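PlaB phospholipase (Legionella pneumophila, PDB 6ZTI) is a virulence-associated phospholipase of the alpha/beta hydrolase family that binds NAD(H), whose binding brings about a tetramer and thereby controls its activity. Local coordinates at residues G33-P36 with Q37-N41; L48-V52 with G53-L57; Q78-R81 with D82-D86; N304-V307 with K308-N312. All coordinates share one frame; numbering follows the deposited sequence.

How the contacts relate
All four contacts are local, each joining side chains a turn or so apart; they follow one another in series along the chain, with none nested in or crossing another. Contact 1 forms the opening turns of helix 35-44, and contact 2 closes the beta turn that leads into strand 55-60; they touch where I55 and L57 meet P36, L39 and E40. From the other face of this strand Y56 reaches I84 in contact 3, on helix 69-89. These three lie beside a second subunit. Contact 4, on helix 300-320, stands apart, its centre about 24 Å from that of contact 1, against strand 257-261, an outermost strand of the parallel sheet within this chain.

Contact 1. Residues G33-P36 with Q37-N41; sequences GELP and QWLEN
The carbonyl oxygen of L35 receives the amide of L39, N to O 2.9 Å with an N-H...O angle of 165°, the shortest bond of this helix start. L39 CG packs 3.4 Å from the same L35 O. One residue earlier W38 N binds E34 O at 3.0 Å, and one later E40 N binds P36 O at 3.1 Å. E34 is the N-cap residue. Its carboxylate does not turn back on the first turn but accepts the backbone N-H of M279 through OE1. P36, in the first turn, has no N-H to offer.

The apolar flank is carried by one methyl: L35 CD1 rests 3.7 Å from CE3 of the W38 indole and 4.0 Å from CG of L39. L35 has CG anti to its own N (chi1 178°), and chi2 then turns CD1 toward W38 and L39. On the polar flank the amide oxygen OE1 of Q37 lies 3.7 Å from E34 CB, with amide and carboxylate planes 79° apart, a loose meeting without a hydrogen bond.

L474 of a second subunit packs on Q37 and E40. In the beta-alpha-beta unit of strand 16-21, helix 35-44 and strand 55-60, L35, P36 and L39 press on F20 of the first strand, while P36 and L39 reach L57 and I55 of the second. W38 and L35 turn to A288 and I291 of helix 286-296.

Contact 2. Residues L48-V52 with G53-L57; sequences LDIQV and GNIYL
Q51 and N54 are the first and last residues of a type II beta turn that delivers the chain into strand 55-60, the edge strand, within this chain, of the six-stranded parallel sheet of the alpha/beta hydrolase fold. The turn is closed by one backbone hydrogen bond, N54 N to Q51 O at 3.0 Å; the donor sits above the carbonyl plane, 41° out of it. G53 takes the third position with phi at 90°, a backbone angle at which a CB would be jammed against V52 O.

A second polar link runs through water. One molecule accepts both from Q51 N at 3.0 Å and from N54 ND2 at 2.8 Å, bridging the two ends of the turn. The amide oxygen OD1 of N54 is held from outside, by NZ of K87, which also binds the hydroxyl of Y56; the N54 amide therefore has a partner at each end, which probably fixes its rotation. G53 O accepts ND2 of N472 of a second subunit. Two residues on from I55, L57 pairs antiparallel with a strand of that subunit, and the sheet runs on across the interface.

The apolar part lies on the buried flank. I50 CG2 meets CG1 of I55 at 3.7 Å, the two side chains at about a right angle, and I50 also packs on V18 of strand 16-21.

Among the side chains, the amides of Q51 and N54 lie alongside each other, pointing the same way with planes 6° apart, Q51 OE1 3.7 Å from N54 ND2.

Contact 3. Residues Q78-R81 with D82-D86; sequences QAVR and DEIAD
On helix 69-89 of the parallel-sheet domain, Q78 and D82 stand one turn apart and join by both main chain and side chain. D82 N donates to Q78 O at 2.8 Å, and Q78 NE2 donates to D82 OD1 at 3.0 Å. The second bond comes in close to the plane of the amide but reaches the carboxylate from above, 40° out of its plane. Q78 gets there because CG lies anti to its N and the bend at chi2 (72°) turns the amide forward, with NE2 pointing at D82. R81 NH2 donates to Q78 OE1 at 3.0 Å from above the carbonyl plane of the amide, while NH1 adds a weak bond; Q78 CA lies over one face of the guanidinium, toward its rim.

These polar ends are shared with a second subunit, so this stretch of helix is part of the interface. D82 OD2 forms salt bridges with R465 and R469 of that subunit, Q78 OE1 accepts the backbone N of its D489, and R81 NH1 pairs with the D489 carboxylate. Within the chain, R81 NE is held by D77.

The run of helical hydrogen bonds is uneven beyond D82. E83 N divides between A79 O and V80 O, both bonds weak, whereas I84 N makes a straight bond to V80 O at 2.9 Å. The R81 carbonyl oxygen is approached by the methyl CB of A85, at 3.2 Å.

On the flank turned to strand 93-99 of the alpha/beta hydrolase sheet, V80 CG1 touches I84 CG1 at 3.7 Å, and both residues pack on F94.

Contact 4. Residues N304-V307 with K308-N312; sequences NKLV and KELDN
L306 CD1 rests 3.8 Å from CG of L310, the two leucines meeting at a slant one turn apart on the buried flank of helix 300-320. L310 CG also lies 3.4 Å from L306 O, the oxygen to which L310 N donates at 2.8 Å. In L306, CG anti to its backbone N (chi1 -169°) and chi2 together bring CD1 alongside L310.

On another flank K305 and E309 run side by side, pointing the same way. Here carbon meets oxygen: K305 CG is 3.6 Å from E309 OE2, while K305 NZ remains 5.4 Å from that oxygen, so no salt bridge forms between the two. The carboxylate instead turns to R293 of helix 286-296, whose NH1 binds E309 OE1.

Under these side chains K308 N, E309 N and D311 N donate to the carbonyls of N304, K305 and V307, with E309 N 3.0 Å from K305 O.

Farther out, W290 of helix 286-296 packs on L306, E309 and L310, and C294 on L306. F193 and L195 of strand 191-197 touch L306 and L310 respectively, and A257 of strand 257-261 touches V307 and L310. Helices packed against a central parallel sheet, as here on strands 191-197 and 257-261, are the general build of alpha/beta folds, to which the alpha/beta hydrolase fold belongs.

Contact 1. Residues G33-P36 with Q37-N41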
loop_
_atom_site.group_PDB
_atom_site.type_symbol
_atom_site.label_atom_id
_atom_site.label_comp_id
_atom_site.label_asym_id
_atom_site.label_seq_id
_atom_site.Cartn_x
_atom_site.Cartn_y
_atom_site.Cartn_z
ATOM N N GLY B 33 6.292 23.268 34.276
ATOM C CA GLY B 33 6.911 24.483 34.762
ATOM C C GLY B 33 6.973 24.427 36.276
ATOM O O GLY B 33 7.058 23.359 36.876
ATOM N N GLU B 34 6.907 25.600 36.905
ATOM C CA GLU B 34 6.815 25.694 38.354
ATOM C C GLU B 34 5.398 26.003 38.834
ATOM O O GLU B 34 5.211 26.356 40.004
ATOM C CB GLU B 34 7.815 26.736 38.873
ATOM C CG GLU B 34 9.268 26.380 38.548
ATOM C CD GLU B 34 10.297 27.299 39.212
ATOM O OE1 GLU B 34 10.050 28.519 39.344
ATOM O OE2 GLU B 34 11.367 26.785 39.607
ATOM N N LEU B 35 4.394 25.822 37.976
ATOM C CA LEU B 35 3.021 26.120 38.376
ATOM C C LEU B 35 2.521 25.258 39.531
ATOM O O LEU B 35 1.789 25.792 40.384
ATOM C CB LEU B 35 2.086 25.974 37.169
ATOM C CG LEU B 35 0.609 26.224 37.479
ATOM C CD1 LEU B 35 0.448 27.632 38.038
ATOM C CD2 LEU B 35 -0.273 26.006 36.273
ATOM N N PRO B 36 2.844 23.961 39.624
ATOM C CA PRO B 36 2.409 23.191 40.809
ATOM C C PRO B 36 2.924 23.755 42.122
ATOM O O PRO B 36 2.145 23.930 43.070
ATOM C CB PRO B 36 2.959 21.785 40.525
ATOM C CG PRO B 36 3.067 21.720 39.029
ATOM C CD PRO B 36 3.487 23.103 38.616
ATOM N N GLN B 37 4.225 24.036 42.212
ATOM C CA GLN B 37 4.772 24.653 43.419
ATOM C C GLN B 37 4.120 26.003 43.698
ATOM O O GLN B 37 3.897 26.365 44.860
ATOM C CB GLN B 37 6.290 24.806 43.281
ATOM C CG GLN B 37 7.047 23.476 43.379
ATOM C CD GLN B 37 8.249 23.363 42.433
ATOM O OE1 GLN B 37 8.400 24.139 41.484
ATOM N NE2 GLN B 37 9.105 22.377 42.692
ATOM N N TRP B 38 3.797 26.765 42.648
ATOM C CA TRP B 38 3.188 28.076 42.857
ATOM C C TRP B 38 1.768 27.955 43.397
ATOM O O TRP B 38 1.376 28.718 44.290
ATOM C CB TRP B 38 3.200 28.876 41.558
ATOM C CG TRP B 38 2.695 30.285 41.712
ATOM C CD1 TRP B 38 3.368 31.338 42.246
ATOM C CD2 TRP B 38 1.407 30.790 41.321
ATOM N NE1 TRP B 38 2.583 32.471 42.217
ATOM C CE2 TRP B 38 1.375 32.156 41.654
ATOM C CE3 TRP B 38 0.282 30.215 40.728
ATOM C CZ2 TRP B 38 0.267 32.955 41.415
ATOM C CZ3 TRP B 38 -0.819 31.012 40.490
ATOM C CH2 TRP B 38 -0.818 32.367 40.829
ATOM N N LEU B 39 0.978 27.013 42.865
ATOM C CA LEU B 39 -0.364 26.783 43.396
ATOM C C LEU B 39 -0.310 26.377 44.860
ATOM O O LEU B 39 -1.193 26.738 45.648
ATOM C CB LEU B 39 -1.088 25.706 42.589
ATOM C CG LEU B 39 -1.549 26.057 41.179
ATOM C CD1 LEU B 39 -2.253 24.863 40.557
ATOM C CD2 LEU B 39 -2.471 27.256 41.184
ATOM N N GLU B 40 0.713 25.610 45.238
ATOM C CA GLU B 40 0.882 25.240 46.637
ATOM C C GLU B 40 1.007 26.478 47.515
ATOM O O GLU B 40 0.398 26.554 48.590
ATOM C CB GLU B 40 2.112 24.347 46.784
ATOM C CG GLU B 40 2.184 23.580 48.088
ATOM C CD GLU B 40 3.475 22.796 48.206
ATOM O OE1 GLU B 40 4.559 23.413 48.078
ATOM O OE2 GLU B 40 3.406 21.563 48.401
ATOM N N ASN B 41 1.785 27.469 47.070
ATOM C CA ASN B 41 1.973 28.662 47.890
ATOM C C ASN B 41 0.732 29.547 47.884
ATOM O O ASN B 41 0.427 30.192 48.894
ATOM C CB ASN B 41 3.199 29.436 47.410
ATOM C CG ASN B 41 4.492 28.660 47.611
ATOM O OD1 ASN B 41 4.529 27.435 47.454
ATOM N ND2 ASN B 41 5.558 29.366 47.973
#

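Contact 2. Residues L48-V52 with G53-L57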
loop_
_atom_site.group_PDB
_atom_site.type_symbol
_atom_site.label_atom_id
_atom_site.label_comp_id
_atom_site.label_asym_id
_atom_site.label_seq_id
_atom_site.Cartn_x
_atom_site.Cartn_y
_atom_site.Cartn_z
ATOM N N LEU B 48 -6.500 29.598 47.794
ATOM C CA LEU B 48 -7.108 28.330 47.421
ATOM C C LEU B 48 -7.258 27.475 48.673
ATOM O O LEU B 48 -6.629 27.735 49.702
ATOM C CB LEU B 48 -6.269 27.588 46.369
ATOM C CG LEU B 48 -6.094 28.286 45.018
ATOM C CD1 LEU B 48 -5.098 27.525 44.151
ATOM C CD2 LEU B 48 -7.433 28.422 44.304
ATOM N N ASP B 49 -8.108 26.451 48.575
ATOM C CA ASP B 49 -8.373 25.546 49.688
ATOM C C ASP B 49 -7.787 24.174 49.371
ATOM O O ASP B 49 -8.516 23.188 49.225
ATOM C CB ASP B 49 -9.880 25.459 49.956
ATOM C CG ASP B 49 -10.201 24.966 51.367
ATOM O OD1 ASP B 49 -9.292 24.988 52.229
ATOM O OD2 ASP B 49 -11.359 24.556 51.615
ATOM N N ILE B 50 -6.463 24.111 49.255
ATOM C CA ILE B 50 -5.752 22.899 48.877
ATOM C C ILE B 50 -4.823 22.555 50.026
ATOM O O ILE B 50 -3.868 23.292 50.299
ATOM C CB ILE B 50 -4.947 23.069 47.586
ATOM C CG1 ILE B 50 -5.781 23.748 46.501
ATOM C CG2 ILE B 50 -4.444 21.712 47.121
ATOM C CD1 ILE B 50 -4.972 24.090 45.270
ATOM N N GLN B 51 -5.076 21.430 50.679
ATOM C CA GLN B 51 -4.209 21.021 51.770
ATOM C C GLN B 51 -2.832 20.668 51.219
ATOM O O GLN B 51 -2.673 20.336 50.039
ATOM C CB GLN B 51 -4.823 19.841 52.528
ATOM C CG GLN B 51 -6.310 20.041 52.852
ATOM C CD GLN B 51 -6.881 18.970 53.769
ATOM O OE1 GLN B 51 -6.572 17.784 53.633
ATOM N NE2 GLN B 51 -7.726 19.386 54.708
ATOM N N VAL B 52 -1.821 20.791 52.079
ATOM C CA VAL B 52 -0.485 20.343 51.714
ATOM C C VAL B 52 -0.559 18.873 51.343
ATOM O O VAL B 52 -1.135 18.058 52.076
ATOM C CB VAL B 52 0.501 20.581 52.866
ATOM C CG1 VAL B 52 1.882 20.056 52.497
ATOM C CG2 VAL B 52 0.559 22.062 53.209
ATOM N N GLY B 53 0.006 18.530 50.192
ATOM C CA GLY B 53 -0.016 17.171 49.707
ATOM C C GLY B 53 -1.204 16.813 48.843
ATOM O O GLY B 53 -1.339 15.642 48.470
ATOM N N ASN B 54 -2.068 17.774 48.506
ATOM C CA ASN B 54 -3.218 17.510 47.646
ATOM C C ASN B 54 -3.052 18.090 46.244
ATOM O O ASN B 54 -4.042 18.267 45.527
ATOM C CB ASN B 54 -4.498 18.033 48.295
ATOM C CG ASN B 54 -5.172 16.983 49.163
ATOM O OD1 ASN B 54 -4.861 15.791 49.078
ATOM N ND2 ASN B 54 -6.103 17.417 49.993
ATOM N N ILE B 55 -1.819 18.370 45.832
ATOM C CA ILE B 55 -1.502 18.698 44.447
ATOM C C ILE B 55 -0.708 17.532 43.874
ATOM O O ILE B 55 0.319 17.134 44.441
ATOM C CB ILE B 55 -0.718 20.015 44.334
ATOM C CG1 ILE B 55 -1.552 21.163 44.914
ATOM C CG2 ILE B 55 -0.339 20.281 42.875
ATOM C CD1 ILE B 55 -0.802 22.482 45.029
ATOM N N TYR B 56 -1.188 16.986 42.756
ATOM C CA TYR B 56 -0.644 15.777 42.164
ATOM C C TYR B 56 -0.142 16.039 40.754
ATOM O O TYR B 56 -0.780 16.746 39.968
ATOM C CB TYR B 56 -1.692 14.669 42.123
ATOM C CG TYR B 56 -1.968 14.071 43.475
ATOM C CD1 TYR B 56 -2.817 14.701 44.371
ATOM C CD2 TYR B 56 -1.371 12.880 43.867
ATOM C CE1 TYR B 56 -3.064 14.154 45.632
ATOM C CE2 TYR B 56 -1.619 12.328 45.124
ATOM C CZ TYR B 56 -2.466 12.971 45.991
ATOM O OH TYR B 56 -2.712 12.439 47.238
ATOM N N LEU B 57 0.998 15.447 40.442
ATOM C CA LEU B 57 1.532 15.452 39.094
ATOM C C LEU B 57 1.129 14.148 38.415
ATOM O O LEU B 57 1.452 13.060 38.904
ATOM C CB LEU B 57 3.048 15.629 39.120
ATOM C CG LEU B 57 3.573 16.862 39.842
ATOM C CD1 LEU B 57 5.075 16.988 39.585
ATOM C CD2 LEU B 57 2.835 18.120 39.412
HETATM O O HOH W 1 -7.354 19.855 49.519
#

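Contact 3. Residues Q78-R81 with D82-D86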
loop_
_atom_site.group_PDB
_atom_site.type_symbol
_atom_site.label_atom_id
_atom_site.label_comp_id
_atom_site.label_asym_id
_atom_site.label_seq_id
_atom_site.Cartn_x
_atom_site.Cartn_y
_atom_site.Cartn_z
ATOM N N GLN B 78 -7.634 4.176 37.071
ATOM C CA GLN B 78 -6.949 3.312 38.026
ATOM C C GLN B 78 -5.963 4.105 38.871
ATOM O O GLN B 78 -5.801 3.834 40.070
ATOM C CB GLN B 78 -6.224 2.186 37.286
ATOM C CG GLN B 78 -5.564 1.163 38.187
ATOM C CD GLN B 78 -6.573 0.276 38.861
ATOM O OE1 GLN B 78 -7.518 -0.198 38.231
ATOM N NE2 GLN B 78 -6.385 0.047 40.152
ATOM N N ALA B 79 -5.280 5.070 38.254
ATOM C CA ALA B 79 -4.318 5.885 38.986
ATOM C C ALA B 79 -5.007 6.699 40.069
ATOM O O ALA B 79 -4.486 6.833 41.181
ATOM C CB ALA B 79 -3.571 6.804 38.023
ATOM N N VAL B 80 -6.186 7.248 39.760
ATOM C CA VAL B 80 -6.920 8.028 40.752
ATOM C C VAL B 80 -7.326 7.147 41.924
ATOM O O VAL B 80 -7.202 7.541 43.087
ATOM C CB VAL B 80 -8.136 8.706 40.101
ATOM C CG1 VAL B 80 -9.077 9.274 41.170
ATOM C CG2 VAL B 80 -7.669 9.799 39.153
ATOM N N ARG B 81 -7.831 5.945 41.640
ATOM C CA ARG B 81 -8.232 5.052 42.718
ATOM C C ARG B 81 -7.027 4.572 43.513
ATOM O O ARG B 81 -7.102 4.429 44.737
ATOM C CB ARG B 81 -9.023 3.875 42.145
ATOM C CG ARG B 81 -10.399 4.300 41.648
ATOM C CD ARG B 81 -11.230 3.122 41.141
ATOM N NE ARG B 81 -10.882 2.782 39.765
ATOM C CZ ARG B 81 -10.206 1.694 39.391
ATOM N NH1 ARG B 81 -9.812 0.795 40.282
ATOM N NH2 ARG B 81 -9.939 1.493 38.107
ATOM N N ASP B 82 -5.897 4.342 42.845
ATOM C CA ASP B 82 -4.725 3.855 43.565
ATOM C C ASP B 82 -4.201 4.885 44.559
ATOM O O ASP B 82 -3.664 4.510 45.604
ATOM C CB ASP B 82 -3.617 3.472 42.588
ATOM C CG ASP B 82 -3.827 2.098 41.954
ATOM O OD1 ASP B 82 -4.772 1.376 42.343
ATOM O OD2 ASP B 82 -3.035 1.737 41.056
ATOM N N GLU B 83 -4.354 6.177 44.266
ATOM C CA GLU B 83 -3.706 7.215 45.056
ATOM C C GLU B 83 -4.643 8.035 45.927
ATOM O O GLU B 83 -4.225 8.453 47.009
ATOM C CB GLU B 83 -2.938 8.176 44.143
ATOM C CG GLU B 83 -1.625 7.612 43.622
ATOM C CD GLU B 83 -0.542 7.539 44.689
ATOM O OE1 GLU B 83 -0.773 8.012 45.825
ATOM O OE2 GLU B 83 0.545 7.007 44.384
ATOM N N ILE B 84 -5.885 8.297 45.499
ATOM C CA ILE B 84 -6.737 9.190 46.282
ATOM C C ILE B 84 -8.142 8.653 46.531
ATOM O O ILE B 84 -9.050 9.421 46.876
ATOM C CB ILE B 84 -6.808 10.576 45.611
ATOM C CG1 ILE B 84 -7.479 10.494 44.242
ATOM C CG2 ILE B 84 -5.399 11.170 45.477
ATOM C CD1 ILE B 84 -7.786 11.844 43.666
ATOM N N ALA B 85 -8.327 7.332 46.426
ATOM C CA ALA B 85 -9.640 6.745 46.697
ATOM C C ALA B 85 -10.160 7.156 48.074
ATOM O O ALA B 85 -11.320 7.559 48.221
ATOM C CB ALA B 85 -9.570 5.218 46.587
ATOM N N ASP B 86 -9.310 7.050 49.098
ATOM C CA ASP B 86 -9.724 7.432 50.444
ATOM C C ASP B 86 -10.155 8.894 50.496
ATOM O O ASP B 86 -11.186 9.225 51.092
ATOM C CB ASP B 86 -8.585 7.158 51.435
ATOM C CG ASP B 86 -7.293 7.893 51.082
ATOM O OD1 ASP B 86 -7.103 8.286 49.906
ATOM O OD2 ASP B 86 -6.456 8.076 51.995
#

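Contact 4. Residues N304-V307 with K308-N312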
loop_
_atom_site.group_PDB
_atom_site.type_symbol
_atom_site.label_atom_id
_atom_site.label_comp_id
_atom_site.label_asym_id
_atom_site.label_seq_id
_atom_site.Cartn_x
_atom_site.Cartn_y
_atom_site.Cartn_z
ATOM N N ASN B 304 -20.287 32.122 34.806
ATOM C CA ASN B 304 -20.706 32.976 33.702
ATOM C C ASN B 304 -19.975 34.310 33.727
ATOM O O ASN B 304 -19.707 34.895 32.669
ATOM C CB ASN B 304 -22.217 33.203 33.751
ATOM C CG ASN B 304 -22.992 31.980 33.350
ATOM O OD1 ASN B 304 -22.463 31.084 32.699
ATOM N ND2 ASN B 304 -24.258 31.940 33.723
ATOM N N LYS B 305 -19.660 34.812 34.921
ATOM C CA LYS B 305 -18.801 35.986 35.023
ATOM C C LYS B 305 -17.467 35.733 34.329
ATOM O O LYS B 305 -17.014 36.540 33.510
ATOM C CB LYS B 305 -18.602 36.342 36.495
ATOM C CG LYS B 305 -17.788 37.600 36.769
ATOM C CD LYS B 305 -18.290 38.303 38.037
ATOM C CE LYS B 305 -17.155 38.714 38.968
ATOM N NZ LYS B 305 -17.675 39.304 40.242
ATOM N N LEU B 306 -16.841 34.591 34.620
ATOM C CA LEU B 306 -15.554 34.262 34.015
ATOM C C LEU B 306 -15.673 34.015 32.517
ATOM O O LEU B 306 -14.766 34.375 31.749
ATOM C CB LEU B 306 -14.967 33.039 34.711
ATOM C CG LEU B 306 -13.518 32.662 34.431
ATOM C CD1 LEU B 306 -12.647 33.883 34.284
ATOM C CD2 LEU B 306 -12.999 31.809 35.570
ATOM N N VAL B 307 -16.763 33.385 32.073
ATOM C CA VAL B 307 -16.957 33.186 30.636
ATOM C C VAL B 307 -16.868 34.521 29.911
ATOM O O VAL B 307 -16.208 34.646 28.872
ATOM C CB VAL B 307 -18.304 32.501 30.363
ATOM C CG1 VAL B 307 -18.605 32.491 28.883
ATOM C CG2 VAL B 307 -18.302 31.076 30.910
ATOM N N LYS B 308 -17.534 35.539 30.451
ATOM C CA LYS B 308 -17.540 36.844 29.802
ATOM C C LYS B 308 -16.191 37.536 29.930
ATOM O O LYS B 308 -15.720 38.156 28.971
ATOM C CB LYS B 308 -18.644 37.714 30.395
ATOM C CG LYS B 308 -18.825 39.056 29.701
ATOM C CD LYS B 308 -18.815 40.210 30.703
ATOM C CE LYS B 308 -17.395 40.624 31.085
ATOM N NZ LYS B 308 -17.320 42.074 31.426
ATOM N N GLU B 309 -15.547 37.445 31.098
ATOM C CA GLU B 309 -14.223 38.043 31.235
ATOM C C GLU B 309 -13.245 37.440 30.237
ATOM O O GLU B 309 -12.450 38.164 29.623
ATOM C CB GLU B 309 -13.690 37.876 32.658
ATOM C CG GLU B 309 -14.329 38.804 33.685
ATOM C CD GLU B 309 -13.664 38.726 35.056
ATOM O OE1 GLU B 309 -12.416 38.750 35.123
ATOM O OE2 GLU B 309 -14.389 38.642 36.069
ATOM N N LEU B 310 -13.280 36.119 30.058
ATOM C CA LEU B 310 -12.319 35.500 29.148
ATOM C C LEU B 310 -12.612 35.846 27.697
ATOM O O LEU B 310 -11.685 35.937 26.879
ATOM C CB LEU B 310 -12.310 33.988 29.331
ATOM C CG LEU B 310 -11.642 33.517 30.617
ATOM C CD1 LEU B 310 -11.954 32.050 30.835
ATOM C CD2 LEU B 310 -10.148 33.742 30.568
ATOM N N ASP B 311 -13.887 36.008 27.352
ATOM C CA ASP B 311 -14.232 36.445 26.005
ATOM C C ASP B 311 -13.677 37.838 25.721
ATOM O O ASP B 311 -13.198 38.109 24.613
ATOM C CB ASP B 311 -15.749 36.426 25.810
ATOM C CG ASP B 311 -16.144 36.778 24.381
ATOM O OD1 ASP B 311 -15.735 36.039 23.461
ATOM O OD2 ASP B 311 -16.827 37.801 24.173
ATOM N N ASN B 312 -13.738 38.735 26.704
ATOM C CA ASN B 312 -13.126 40.047 26.544
ATOM C C ASN B 312 -11.617 39.932 26.340
ATOM O O ASN B 312 -11.040 40.655 25.521
ATOM C CB ASN B 312 -13.417 40.925 27.759
ATOM C CG ASN B 312 -14.844 41.407 27.799
ATOM O OD1 ASN B 312 -15.556 41.359 26.792
ATOM N ND2 ASN B 312 -15.272 41.890 28.962
#